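Local coordinates for DUF5624 domain-containing protein (Legionella pneumophila subsp. pneumophila, PDB 4JX2) that is of unknown function but is probably secreted, and combines alpha helices with a small mixed beta sheet, at residues Y88-N91 and Q95-L98. Residues are numbered along the deposited sequence; the frame is centred on the assembly and turned at random.
Sequences YIYN and QLKL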
# COMPACT_ATOMS: atom_id res chain seq x y z
N TYR A 88 8.29 4.39 -17.72
CA TYR A 88 7.84 4.28 -19.11
C TYR A 88 6.80 5.35 -19.40
O TYR A 88 5.86 5.53 -18.62
CB TYR A 88 7.24 2.91 -19.44
CG TYR A 88 8.03 1.72 -18.96
CD1 TYR A 88 7.86 1.21 -17.68
CD2 TYR A 88 8.87 1.02 -19.83
CE1 TYR A 88 8.55 0.08 -17.25
CE2 TYR A 88 9.56 -0.11 -19.42
CZ TYR A 88 9.40 -0.58 -18.13
OH TYR A 88 10.10 -1.68 -17.69
N ILE A 89 6.96 6.06 -20.52
CA ILE A 89 5.97 7.02 -20.99
C ILE A 89 5.49 6.53 -22.35
O ILE A 89 6.30 6.28 -23.25
CB ILE A 89 6.44 8.52 -21.02
CG1 ILE A 89 6.97 8.97 -19.63
CG2 ILE A 89 5.29 9.44 -21.52
CD1 ILE A 89 7.67 10.34 -19.57
N TYR A 90 4.16 6.37 -22.47
CA TYR A 90 3.43 5.96 -23.68
C TYR A 90 2.39 7.01 -24.05
O TYR A 90 1.69 7.54 -23.18
CB TYR A 90 2.75 4.59 -23.49
CG TYR A 90 3.71 3.42 -23.56
CD1 TYR A 90 4.07 2.86 -24.78
CD2 TYR A 90 4.23 2.85 -22.39
CE1 TYR A 90 4.95 1.78 -24.85
CE2 TYR A 90 5.13 1.79 -22.45
CZ TYR A 90 5.49 1.25 -23.68
OH TYR A 90 6.36 0.20 -23.76
N ASN A 91 2.28 7.32 -25.35
CA ASN A 91 1.29 8.29 -25.82
C ASN A 91 -0.05 7.56 -26.11
O ASN A 91 -0.13 6.33 -25.94
CB ASN A 91 1.82 9.09 -27.02
CG ASN A 91 2.10 8.34 -28.33
OD1 ASN A 91 1.67 7.19 -28.56
ND2 ASN A 91 2.78 9.01 -29.26
N GLN A 95 2.50 4.34 -28.43
CA GLN A 95 3.93 4.41 -28.78
C GLN A 95 4.78 4.86 -27.59
O GLN A 95 4.41 5.79 -26.86
CB GLN A 95 4.16 5.37 -29.97
CG GLN A 95 3.42 5.00 -31.27
CD GLN A 95 3.71 3.60 -31.80
OE1 GLN A 95 2.80 2.77 -31.93
NE2 GLN A 95 4.97 3.32 -32.13
N LEU A 96 5.94 4.19 -27.42
CA LEU A 96 6.92 4.48 -26.37
C LEU A 96 7.62 5.82 -26.64
O LEU A 96 8.21 6.02 -27.71
CB LEU A 96 7.94 3.34 -26.29
CG LEU A 96 9.00 3.41 -25.19
CD1 LEU A 96 8.40 3.26 -23.78
CD2 LEU A 96 10.00 2.32 -25.40
N LYS A 97 7.53 6.74 -25.67
CA LYS A 97 8.14 8.07 -25.80
C LYS A 97 9.40 8.16 -24.96
O LYS A 97 10.35 8.85 -25.35
CB LYS A 97 7.14 9.19 -25.43
CG LYS A 97 5.90 9.29 -26.34
CD LYS A 97 6.22 9.45 -27.86
CE LYS A 97 6.95 10.73 -28.25
NZ LYS A 97 7.59 10.61 -29.59
N LEU A 98 9.43 7.42 -23.83
CA LEU A 98 10.55 7.41 -22.87
C LEU A 98 10.57 6.09 -22.10
O LEU A 98 9.53 5.57 -21.72
CB LEU A 98 10.39 8.60 -21.90
CG LEU A 98 11.52 8.88 -20.90
CD1 LEU A 98 11.72 10.37 -20.73
CD2 LEU A 98 11.25 8.22 -19.53
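Leu-96 lays its CD1 methyl over one face of the Tyr-90 ring, a CH-pi contact 3.9 Å from that methyl to the ring centroid and displaced toward the rim on the hydroxyl side. With CG of Leu-96 swung opposite the backbone N (chi1 -176°), CD1 is carried across to the CZ end of the ring while CB sits near Tyr-90 CE1. The phenol oxygen is hydrogen-bonded to Ala-310 O and Gly-309 N, which would restrain the ring on this side of the sheet. Ile-89 and Leu-98 meet on the other side at an oblique angle, Ile-89 CD1 lying 4.0 Å from Leu-98 CB; both also touch helix 223-247.

Between these pairs the backbone register slips. Ile-89 O takes a nearly straight hydrogen bond from Lys-97 N at 2.8 Å and a weak one from Leu-98 N, while Ile-89 N is hydrogen-bonded to Leu-98 O. Lys-97 starts out toward the 88-91 segment, and its CD packs 3.7 Å from Asn-91 ND2 before the bent chain leads away.

At the turn, Asn-91 N donates to Gln-95 O, and Asn-91 OD1 receives Gln-95 N at 3.0 Å from above its carbonyl plane; a weak hydrogen bond from Asp-93 N also reaches this oxygen. The side-chain oxygen thus bridges the two ends of the turn. Lys-97 and Leu-98, both opposite Ile-89, make a classic beta bulge, set in the antiparallel hairpin of strands 86-90 and 96-101 at the margin of the mixed sheet.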